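PDB 6JEB: beta-hexosaminidase Amuc_2018 from Akkermansia muciniphila, which hydrolyses terminal non-reducing N-acetyl-D-hexosamine residues, such as N-acetylglucosamine, from N-glycans and chitobiose, as a member of glycosyl hydrolase family 20. Local coordinates for residues P99-I104 with H125-D130; Y90-L95 with F121-L126; D189-N194 with K287-K292; D183-I188 with S249-L254. All coordinates share one frame; numbering follows the deposited sequence.

Contact 1. Residues P99-I104 with H125-D130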
# COMPACT_ATOMS: atom_id res chain seq x y z
N PRO A 99 4.76 -5.03 8.12
CA PRO A 99 5.16 -6.09 9.05
C PRO A 99 6.59 -5.95 9.52
O PRO A 99 6.95 -6.55 10.54
CB PRO A 99 4.96 -7.38 8.23
CG PRO A 99 5.14 -6.92 6.79
CD PRO A 99 4.51 -5.54 6.76
N ALA A 100 7.42 -5.16 8.83
CA ALA A 100 8.77 -4.90 9.32
C ALA A 100 8.74 -4.29 10.72
O ALA A 100 9.51 -4.68 11.60
CB ALA A 100 9.52 -3.97 8.37
N ARG A 101 7.85 -3.31 10.94
CA ARG A 101 7.78 -2.67 12.25
C ARG A 101 7.06 -3.53 13.28
O ARG A 101 7.51 -3.64 14.42
CB ARG A 101 7.12 -1.29 12.13
CG ARG A 101 8.10 -0.16 11.82
CD ARG A 101 8.96 -0.44 10.58
NE ARG A 101 9.82 0.71 10.30
CZ ARG A 101 9.41 1.79 9.64
NH1 ARG A 101 8.17 1.86 9.15
NH2 ARG A 101 10.25 2.81 9.46
N HIS A 102 5.94 -4.13 12.90
CA HIS A 102 5.26 -5.10 13.76
C HIS A 102 4.73 -6.21 12.89
O HIS A 102 3.95 -5.96 11.97
CB HIS A 102 4.12 -4.47 14.57
CG HIS A 102 4.58 -3.77 15.81
ND1 HIS A 102 4.76 -2.41 15.88
CD2 HIS A 102 4.93 -4.25 17.03
CE1 HIS A 102 5.19 -2.08 17.09
NE2 HIS A 102 5.30 -3.18 17.81
N PHE A 103 5.18 -7.43 13.17
CA PHE A 103 4.82 -8.59 12.37
C PHE A 103 3.31 -8.77 12.35
O PHE A 103 2.64 -8.60 13.37
CB PHE A 103 5.48 -9.82 12.99
CG PHE A 103 5.29 -11.07 12.20
CD1 PHE A 103 5.88 -11.22 10.95
CD2 PHE A 103 4.52 -12.10 12.70
CE1 PHE A 103 5.70 -12.38 10.22
CE2 PHE A 103 4.34 -13.27 11.98
CZ PHE A 103 4.93 -13.41 10.74
N ILE A 104 2.77 -9.12 11.18
CA ILE A 104 1.34 -9.36 11.03
C ILE A 104 1.16 -10.85 10.75
O ILE A 104 1.54 -11.33 9.67
CB ILE A 104 0.72 -8.53 9.90
CG1 ILE A 104 1.11 -7.05 10.01
CG2 ILE A 104 -0.80 -8.72 9.89
CD1 ILE A 104 0.77 -6.24 8.76
N HIS A 125 0.78 -3.87 -0.81
CA HIS A 125 2.22 -3.64 -0.77
C HIS A 125 2.72 -4.05 0.62
O HIS A 125 2.15 -3.63 1.63
CB HIS A 125 2.41 -2.15 -1.09
CG HIS A 125 3.74 -1.55 -0.77
ND1 HIS A 125 3.93 -0.18 -0.80
CD2 HIS A 125 4.93 -2.09 -0.39
CE1 HIS A 125 5.18 0.10 -0.45
NE2 HIS A 125 5.80 -1.04 -0.20
N LEU A 126 3.73 -4.93 0.65
CA LEU A 126 4.30 -5.43 1.90
C LEU A 126 5.63 -4.73 2.17
O LEU A 126 6.62 -4.96 1.47
CB LEU A 126 4.55 -6.94 1.81
CG LEU A 126 3.38 -7.82 1.40
CD1 LEU A 126 3.82 -9.28 1.31
CD2 LEU A 126 2.21 -7.66 2.37
N HIS A 127 5.66 -3.91 3.22
CA HIS A 127 6.91 -3.28 3.65
C HIS A 127 7.60 -4.31 4.54
O HIS A 127 7.38 -4.37 5.75
CB HIS A 127 6.62 -1.98 4.39
CG HIS A 127 7.84 -1.16 4.64
ND1 HIS A 127 8.42 -0.36 3.68
CD2 HIS A 127 8.60 -1.01 5.76
CE1 HIS A 127 9.49 0.24 4.18
NE2 HIS A 127 9.62 -0.14 5.44
N LEU A 128 8.42 -5.16 3.91
CA LEU A 128 8.94 -6.35 4.56
C LEU A 128 10.19 -6.10 5.39
O LEU A 128 10.55 -6.95 6.22
CB LEU A 128 9.26 -7.42 3.51
CG LEU A 128 8.04 -8.06 2.82
CD1 LEU A 128 8.46 -8.74 1.52
CD2 LEU A 128 7.35 -9.06 3.74
N THR A 129 10.89 -4.99 5.15
CA THR A 129 12.21 -4.76 5.73
C THR A 129 12.32 -3.32 6.21
O THR A 129 11.86 -2.40 5.54
CB THR A 129 13.35 -5.07 4.73
OG1 THR A 129 13.40 -4.05 3.73
CG2 THR A 129 13.14 -6.41 4.04
N ASP A 130 12.96 -3.13 7.36
CA ASP A 130 13.24 -1.78 7.84
C ASP A 130 14.28 -1.86 8.95
O ASP A 130 15.02 -2.85 9.07
CB ASP A 130 11.94 -1.06 8.26
CG ASP A 130 12.03 0.44 8.05
OD1 ASP A 130 12.74 1.10 8.84
OD2 ASP A 130 11.43 0.95 7.07
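R101 and D130 meet as a salt bridge, with R101 NH2 3.1 Å from D130 OD1, and the pair illustrates how an active-site carboxylate is held by several neighbours at once. The two groups are not coplanar: the carboxylate lies over one face of the guanidinium, offset toward its rim, the planes 36° apart. A bend at chi2 of R101 (54°) turns its chain back over D130, bringing CD to 3.8 Å from D130 CB. Meanwhile D130 OD2 takes a nearly straight bond on its anti lone pair from H127 NE2 at 2.7 Å, lying almost in the imidazole plane. H127 has CG anti to its backbone N (chi1 -170°), which brings the ring edge to the carboxylate. R101 is a substrate-binding residue and D130 belongs to the charge relay, where OD1 also bonds to H193 ND1; R101 NE is bonded to Q132 and NH1 pairs with D98. Beneath this polar layer A100 N donates to H127 O at 3.2 Å, and A100 CB packs 3.8 Å from D130 CB. P99 CD rests 3.3 Å from the same H127 O, while P99 CG faces L128 CD2. The loop 99-104 leads from strand 92-97 into helix 106-118 and lies against the C-terminal end of strand 123-127; L126 of that strand and L128 just after it pack on V184 and P186 of strand 183-187.

Contact 2. Residues Y90-L95 with F121-L126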
# COMPACT_ATOMS: atom_id res chain seq x y z
N TYR A 90 -8.67 5.04 -11.65
CA TYR A 90 -7.25 4.72 -11.67
C TYR A 90 -7.02 3.22 -11.56
O TYR A 90 -7.74 2.53 -10.83
CB TYR A 90 -6.52 5.38 -10.51
CG TYR A 90 -6.36 6.86 -10.64
CD1 TYR A 90 -5.46 7.40 -11.57
CD2 TYR A 90 -7.10 7.73 -9.85
CE1 TYR A 90 -5.31 8.77 -11.68
CE2 TYR A 90 -6.96 9.10 -9.96
CZ TYR A 90 -6.07 9.62 -10.88
OH TYR A 90 -5.93 10.98 -10.99
N PRO A 91 -6.01 2.70 -12.25
CA PRO A 91 -5.75 1.26 -12.22
C PRO A 91 -4.98 0.79 -11.01
O PRO A 91 -4.94 -0.43 -10.77
CB PRO A 91 -4.92 1.03 -13.49
CG PRO A 91 -4.24 2.35 -13.73
CD PRO A 91 -5.24 3.39 -13.31
N TRP A 92 -4.34 1.68 -10.26
CA TRP A 92 -3.56 1.31 -9.08
C TRP A 92 -4.28 1.87 -7.86
O TRP A 92 -4.34 3.09 -7.68
CB TRP A 92 -2.14 1.88 -9.17
CG TRP A 92 -1.29 1.41 -8.02
CD1 TRP A 92 -1.39 1.78 -6.70
CD2 TRP A 92 -0.23 0.44 -8.09
NE1 TRP A 92 -0.45 1.10 -5.95
CE2 TRP A 92 0.27 0.28 -6.77
CE3 TRP A 92 0.34 -0.29 -9.13
CZ2 TRP A 92 1.33 -0.60 -6.48
CZ3 TRP A 92 1.39 -1.16 -8.84
CH2 TRP A 92 1.87 -1.30 -7.53
N ARG A 93 -4.81 0.99 -7.01
CA ARG A 93 -5.51 1.41 -5.79
C ARG A 93 -4.99 0.51 -4.67
O ARG A 93 -5.38 -0.65 -4.57
CB ARG A 93 -7.02 1.31 -5.97
CG ARG A 93 -7.53 2.12 -7.18
CD ARG A 93 -9.03 1.93 -7.45
NE ARG A 93 -9.41 0.52 -7.46
CZ ARG A 93 -9.19 -0.31 -8.47
NH1 ARG A 93 -8.62 0.11 -9.60
NH2 ARG A 93 -9.55 -1.59 -8.35
N GLY A 94 -4.09 1.05 -3.85
CA GLY A 94 -3.30 0.22 -2.97
C GLY A 94 -3.34 0.61 -1.50
O GLY A 94 -3.60 1.76 -1.14
N LEU A 95 -3.08 -0.39 -0.66
CA LEU A 95 -2.72 -0.19 0.74
C LEU A 95 -1.37 -0.85 0.97
O LEU A 95 -1.04 -1.86 0.34
CB LEU A 95 -3.75 -0.84 1.69
CG LEU A 95 -5.16 -0.27 1.67
CD1 LEU A 95 -6.08 -1.06 2.59
CD2 LEU A 95 -5.17 1.22 2.03
N PHE A 121 -9.91 -2.30 -3.43
CA PHE A 121 -8.47 -2.16 -3.57
C PHE A 121 -7.93 -3.32 -4.40
O PHE A 121 -8.46 -4.43 -4.35
CB PHE A 121 -7.79 -2.18 -2.20
CG PHE A 121 -7.91 -0.88 -1.44
CD1 PHE A 121 -7.02 0.16 -1.68
CD2 PHE A 121 -8.92 -0.69 -0.51
CE1 PHE A 121 -7.12 1.36 -1.00
CE2 PHE A 121 -9.04 0.52 0.17
CZ PHE A 121 -8.13 1.54 -0.08
N ASN A 122 -6.88 -3.06 -5.19
CA ASN A 122 -6.32 -4.11 -6.02
C ASN A 122 -4.81 -4.28 -5.86
O ASN A 122 -4.21 -5.08 -6.59
CB ASN A 122 -6.70 -3.95 -7.50
CG ASN A 122 -6.15 -2.67 -8.11
OD1 ASN A 122 -5.57 -1.84 -7.42
ND2 ASN A 122 -6.33 -2.51 -9.42
N ARG A 123 -4.19 -3.57 -4.92
CA ARG A 123 -2.75 -3.69 -4.69
C ARG A 123 -2.49 -3.77 -3.19
O ARG A 123 -2.96 -2.91 -2.44
CB ARG A 123 -1.99 -2.49 -5.26
CG ARG A 123 -2.17 -2.29 -6.77
CD ARG A 123 -1.45 -3.37 -7.58
NE ARG A 123 -1.55 -3.14 -9.02
CZ ARG A 123 -2.52 -3.63 -9.79
NH1 ARG A 123 -3.48 -4.38 -9.27
NH2 ARG A 123 -2.52 -3.37 -11.09
N LEU A 124 -1.75 -4.80 -2.77
CA LEU A 124 -1.30 -4.94 -1.39
C LEU A 124 0.22 -4.90 -1.42
O LEU A 124 0.86 -5.78 -2.00
CB LEU A 124 -1.78 -6.24 -0.75
CG LEU A 124 -1.24 -6.47 0.67
CD1 LEU A 124 -1.77 -5.43 1.64
CD2 LEU A 124 -1.56 -7.88 1.16
N HIS A 125 0.78 -3.87 -0.81
CA HIS A 125 2.22 -3.64 -0.77
C HIS A 125 2.72 -4.05 0.62
O HIS A 125 2.15 -3.63 1.63
CB HIS A 125 2.41 -2.15 -1.09
CG HIS A 125 3.74 -1.55 -0.77
ND1 HIS A 125 3.93 -0.18 -0.80
CD2 HIS A 125 4.93 -2.09 -0.39
CE1 HIS A 125 5.18 0.10 -0.45
NE2 HIS A 125 5.80 -1.04 -0.20
N LEU A 126 3.73 -4.93 0.65
CA LEU A 126 4.30 -5.43 1.90
C LEU A 126 5.63 -4.73 2.17
O LEU A 126 6.62 -4.96 1.47
CB LEU A 126 4.55 -6.94 1.81
CG LEU A 126 3.38 -7.82 1.40
CD1 LEU A 126 3.82 -9.28 1.31
CD2 LEU A 126 2.21 -7.66 2.37
O HOH W 1 -5.01 -2.58 -12.75
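R123 lays its side chain across the indole of W92, a worked case of an arginine using its aliphatic part and its polar end for different tasks. Its CB starts 3.8 Å from G94 CA. A chi1 of -59°, with CG opposite the carbonyl carbon, then sets CG over the face of W92, a CH-pi contact 3.7 Å from the centroid of the five-membered ring. The bend at chi2 (-71°) leads the chain on over the six-membered part, CD above W92 CZ3 and NE 3.4 Å from W92 CE3. Beyond it the guanidinium stands steeply to the indole, 77° between planes; NH1 donates to N122 O of its own segment, and NH2 makes a weak bond to a water that itself donates to P91 O. Were W92 a serine, R123 would probably lose the flat surface under CG and CD, and H396 its indole N-H partner. The strands belong to a beta-alpha-beta unit of the TIM barrel, linked by helix 106-118, and are parallel: L95 N donates to R123 O, and H125 N to L95 O at 2.9 Å. At the entry to the pair N122 adds its side-chain amide to the backbone bond from its N to R93 O: OD1 accepts from R93 N at 3.0 Å, while ND2 gives P91 O a bond of 2.8 Å from above the carbonyl plane. On the side away from W92, L95 CG stands over the F121 ring, 3.8 Å from its centroid, and helix 106-118 packs on both through M116.

Contact 3. Residues D189-N194 with K287-K292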
# COMPACT_ATOMS: atom_id res chain seq x y z
N ASP A 189 13.50 -2.46 1.16
CA ASP A 189 13.91 -1.07 1.22
C ASP A 189 15.44 -0.97 1.19
O ASP A 189 16.14 -1.63 1.97
CB ASP A 189 13.31 -0.41 2.47
CG ASP A 189 13.30 1.11 2.40
OD1 ASP A 189 14.09 1.69 1.63
OD2 ASP A 189 12.50 1.73 3.16
N MET A 190 15.97 -0.17 0.26
CA MET A 190 17.40 0.01 0.12
C MET A 190 17.65 1.38 -0.49
O MET A 190 16.77 1.92 -1.17
CB MET A 190 17.99 -1.08 -0.79
CG MET A 190 17.34 -1.13 -2.16
SD MET A 190 17.92 -2.51 -3.15
CE MET A 190 16.95 -3.84 -2.48
N PRO A 191 18.84 1.97 -0.28
CA PRO A 191 19.97 1.43 0.47
C PRO A 191 19.89 1.67 1.98
O PRO A 191 20.70 1.10 2.72
CB PRO A 191 21.16 2.17 -0.13
CG PRO A 191 20.60 3.53 -0.49
CD PRO A 191 19.17 3.26 -0.93
N GLY A 192 18.95 2.49 2.43
CA GLY A 192 18.78 2.80 3.83
C GLY A 192 17.67 2.00 4.47
O GLY A 192 17.25 0.95 3.98
N HIS A 193 17.17 2.51 5.60
CA HIS A 193 16.20 1.79 6.42
C HIS A 193 16.64 0.35 6.64
O HIS A 193 15.86 -0.60 6.55
CB HIS A 193 14.78 1.89 5.82
CG HIS A 193 14.08 3.16 6.19
ND1 HIS A 193 13.40 3.31 7.38
CD2 HIS A 193 13.97 4.34 5.54
CE1 HIS A 193 12.88 4.53 7.44
NE2 HIS A 193 13.22 5.18 6.33
N ASN A 194 17.93 0.20 6.97
CA ASN A 194 18.59 -1.09 6.92
C ASN A 194 19.27 -1.47 8.23
O ASN A 194 20.21 -2.27 8.23
CB ASN A 194 19.61 -1.13 5.76
CG ASN A 194 19.10 -1.92 4.57
OD1 ASN A 194 18.35 -2.89 4.72
ND2 ASN A 194 19.53 -1.54 3.38
N LYS A 287 21.93 7.22 -8.15
CA LYS A 287 21.39 6.86 -9.46
C LYS A 287 22.01 5.57 -9.98
O LYS A 287 21.31 4.68 -10.47
CB LYS A 287 21.61 8.01 -10.44
CG LYS A 287 21.07 7.76 -11.83
CD LYS A 287 21.37 8.93 -12.75
CE LYS A 287 20.75 8.72 -14.13
NZ LYS A 287 19.25 8.69 -14.07
N ALA A 288 23.34 5.45 -9.86
CA ALA A 288 24.02 4.25 -10.34
C ALA A 288 23.64 3.03 -9.52
O ALA A 288 23.51 1.92 -10.06
CB ALA A 288 25.53 4.46 -10.29
N PHE A 289 23.45 3.21 -8.21
CA PHE A 289 23.03 2.11 -7.35
C PHE A 289 21.67 1.57 -7.78
O PHE A 289 21.48 0.36 -7.92
CB PHE A 289 22.99 2.58 -5.89
CG PHE A 289 22.41 1.57 -4.95
CD1 PHE A 289 23.15 0.46 -4.56
CD2 PHE A 289 21.12 1.71 -4.45
CE1 PHE A 289 22.60 -0.50 -3.70
CE2 PHE A 289 20.57 0.76 -3.59
CZ PHE A 289 21.32 -0.34 -3.21
N PHE A 290 20.71 2.47 -8.00
CA PHE A 290 19.39 2.03 -8.44
C PHE A 290 19.44 1.41 -9.83
O PHE A 290 18.71 0.45 -10.11
CB PHE A 290 18.41 3.20 -8.41
CG PHE A 290 17.96 3.58 -7.03
CD1 PHE A 290 17.89 2.63 -6.02
CD2 PHE A 290 17.58 4.88 -6.75
CE1 PHE A 290 17.45 2.98 -4.74
CE2 PHE A 290 17.14 5.24 -5.47
CZ PHE A 290 17.08 4.29 -4.47
N ALA A 291 20.28 1.95 -10.73
CA ALA A 291 20.38 1.38 -12.07
C ALA A 291 20.95 -0.03 -12.03
O ALA A 291 20.49 -0.92 -12.76
CB ALA A 291 21.23 2.28 -12.97
N LYS A 292 21.96 -0.26 -11.19
CA LYS A 292 22.51 -1.60 -11.06
C LYS A 292 21.49 -2.56 -10.46
O LYS A 292 21.37 -3.71 -10.89
CB LYS A 292 23.79 -1.55 -10.21
CG LYS A 292 24.57 -2.85 -10.15
CD LYS A 292 25.96 -2.58 -9.62
CE LYS A 292 26.78 -3.84 -9.49
NZ LYS A 292 28.20 -3.53 -9.16
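A cis peptide bond between M190 and P191 is the striking feature where the loop 189-194 meets F289 and F290. The loop follows strand 183-187 of the TIM barrel and carries the charge-relay residue H193, whereas 287-292 is part of the outer helix 282-299; the contact thus shows how an active-site loop is backed by aromatic packing. A chi1 of 173° swings the F289 ring out on the far side from its amide nitrogen, toward the loop. Its CE2 meets P191 CB at 3.8 Å, and M190 CG comes to the ring edge, 4.0 Å from that same CE2. The sulfur of M190, turned by a bend at chi3, makes an oblique Met-aromatic contact, 5.1 Å from the ring centroid. A serine in place of F289 would probably open a gap beside P191 and take away the ring against which the methionine sulfur rests. M190 also packs on Y236 and F240 of helix 230-246, and F289 meets the ring of W233 from the same helix. F290 comes to the same cis peptide from the same side, with its edge to the carbonyl oxygen: F290 CE1 lies 3.8 Å from M190 O, almost in the plane of the ring.

Contact 4. Residues D183-I188 with S249-L254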
# COMPACT_ATOMS: atom_id res chain seq x y z
N ASP A 183 -3.08 -7.81 -6.44
CA ASP A 183 -1.68 -8.14 -6.71
C ASP A 183 -0.84 -7.74 -5.50
O ASP A 183 -1.09 -6.71 -4.89
CB ASP A 183 -1.14 -7.36 -7.91
CG ASP A 183 -1.74 -7.80 -9.24
OD1 ASP A 183 -2.47 -8.81 -9.29
OD2 ASP A 183 -1.45 -7.11 -10.24
N VAL A 184 0.17 -8.55 -5.19
CA VAL A 184 1.01 -8.32 -4.02
C VAL A 184 2.35 -7.76 -4.46
O VAL A 184 3.01 -8.31 -5.36
CB VAL A 184 1.18 -9.60 -3.19
CG1 VAL A 184 2.03 -9.30 -1.95
CG2 VAL A 184 -0.18 -10.14 -2.78
N ILE A 185 2.76 -6.66 -3.83
CA ILE A 185 3.98 -5.94 -4.19
C ILE A 185 4.94 -6.00 -3.01
O ILE A 185 4.71 -5.32 -2.00
CB ILE A 185 3.66 -4.47 -4.49
CG1 ILE A 185 2.45 -4.32 -5.43
CG2 ILE A 185 4.91 -3.75 -5.00
CD1 ILE A 185 2.63 -5.00 -6.77
N PRO A 186 6.02 -6.77 -3.08
CA PRO A 186 7.00 -6.79 -1.98
C PRO A 186 7.92 -5.57 -2.05
O PRO A 186 8.29 -5.12 -3.13
CB PRO A 186 7.80 -8.07 -2.24
CG PRO A 186 7.78 -8.17 -3.78
CD PRO A 186 6.40 -7.68 -4.19
N GLU A 187 8.29 -5.05 -0.87
CA GLU A 187 9.28 -3.97 -0.79
C GLU A 187 10.50 -4.45 -0.02
O GLU A 187 10.37 -4.91 1.13
CB GLU A 187 8.73 -2.70 -0.14
CG GLU A 187 9.78 -1.58 -0.07
CD GLU A 187 9.30 -0.36 0.68
OE1 GLU A 187 8.09 -0.26 0.99
OE2 GLU A 187 10.15 0.51 0.97
N ILE A 188 11.66 -4.35 -0.65
CA ILE A 188 12.96 -4.53 -0.00
C ILE A 188 13.58 -3.14 0.02
O ILE A 188 14.11 -2.67 -0.99
CB ILE A 188 13.85 -5.53 -0.75
CG1 ILE A 188 13.08 -6.82 -1.09
CG2 ILE A 188 15.12 -5.82 0.05
CD1 ILE A 188 12.57 -7.59 0.12
N SER A 249 3.63 -10.83 -9.35
CA SER A 249 3.44 -9.49 -9.89
C SER A 249 4.67 -9.03 -10.66
O SER A 249 4.56 -8.21 -11.59
CB SER A 249 3.12 -8.49 -8.78
OG SER A 249 4.23 -8.34 -7.90
N GLY A 250 5.85 -9.53 -10.29
CA GLY A 250 7.07 -9.10 -10.93
C GLY A 250 7.51 -7.69 -10.61
O GLY A 250 8.49 -7.22 -11.18
N ILE A 251 6.80 -7.00 -9.73
CA ILE A 251 7.14 -5.65 -9.32
C ILE A 251 7.82 -5.72 -7.96
O ILE A 251 7.27 -6.32 -7.02
CB ILE A 251 5.88 -4.77 -9.25
CG1 ILE A 251 5.19 -4.72 -10.61
CG2 ILE A 251 6.23 -3.39 -8.75
CD1 ILE A 251 3.88 -3.94 -10.60
N VAL A 252 9.00 -5.12 -7.84
CA VAL A 252 9.74 -5.09 -6.59
C VAL A 252 9.95 -3.63 -6.21
O VAL A 252 10.65 -2.88 -6.91
CB VAL A 252 11.08 -5.83 -6.68
CG1 VAL A 252 11.82 -5.75 -5.35
CG2 VAL A 252 10.86 -7.28 -7.08
N HIS A 253 9.32 -3.21 -5.12
CA HIS A 253 9.50 -1.87 -4.59
C HIS A 253 10.85 -1.85 -3.88
O HIS A 253 11.10 -2.68 -3.00
CB HIS A 253 8.36 -1.59 -3.62
CG HIS A 253 8.17 -0.14 -3.27
ND1 HIS A 253 9.19 0.67 -2.83
CD2 HIS A 253 7.04 0.62 -3.24
CE1 HIS A 253 8.71 1.87 -2.56
NE2 HIS A 253 7.42 1.88 -2.81
N LEU A 254 11.75 -0.96 -4.31
CA LEU A 254 13.09 -0.87 -3.74
C LEU A 254 13.20 0.17 -2.63
O LEU A 254 14.29 0.37 -2.09
CB LEU A 254 14.10 -0.57 -4.85
CG LEU A 254 14.24 -1.61 -5.97
CD1 LEU A 254 15.25 -1.12 -6.99
CD2 LEU A 254 14.64 -2.98 -5.39
O HOH W 2 2.96 -10.96 -6.42
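Strands 183-187 and 251-253 are consecutive strands of the TIM barrel, and E187 and H253 bridge where they draw together near the C-terminal ends. H253 N donates to P186 O at 2.9 Å, and H253 O receives I188 N at the same length, so the backbone is gripped on both sides of E187. The side chains then run alongside each other in the same direction. The E187 carboxylate is stacked over one face of the H253 ring, the planes 24° apart, with CD 3.7 Å from H253 ND1. Full extension of the glutamate, from a chi1 of -180° onward, keeps it level with the imidazole; H253 ND1 is hydrogen-bonded to the backbone N of G255. The oxygens of E187 are satisfied by H125 and H127 through OE1 and by W307 through OE2, although D189 OD2, a like charge, lies close to OE2. Lower in the barrel the partnership turns apolar: I185 CG2 meets I251 CG2 at 4.0 Å. Next to it P186 CD lies 3.3 Å from the carbonyl oxygen I251 O. At the start S249 OG takes the place of a strand bond, donating to V184 O at 2.8 Å, while a water joins V184 O to S249 N. Polar side chains gathered at the C-terminal ends of parallel strands are typical of the TIM-barrel active site, here with the side chain of E187 about 6 Å from a bound acetamide.

All four contacts are buried parts of one catalytic TIM barrel, but they lie at different depths. Contacts 2 and 4 are strand pairings in the sheet; contact 2, nearest the centre of the chain, combines backbone and amide hydrogen bonds with CH-pi contacts, contact 4 one bridge with a glutamate-histidine stack. Contact 1 shares strand 123-127 with contact 2 and moves to its active-site end, where a salt bridge and a histidine-carboxylate bond are added to small-residue packing. Contact 3, its centre about 20 Å from that of the chain, has no hydrogen bond between its segments and is the most hydrophobic. The sites interlock: T129 OG1 bonds to D189 N, M190 N to L254 O, and the H125 and H253 rings stack.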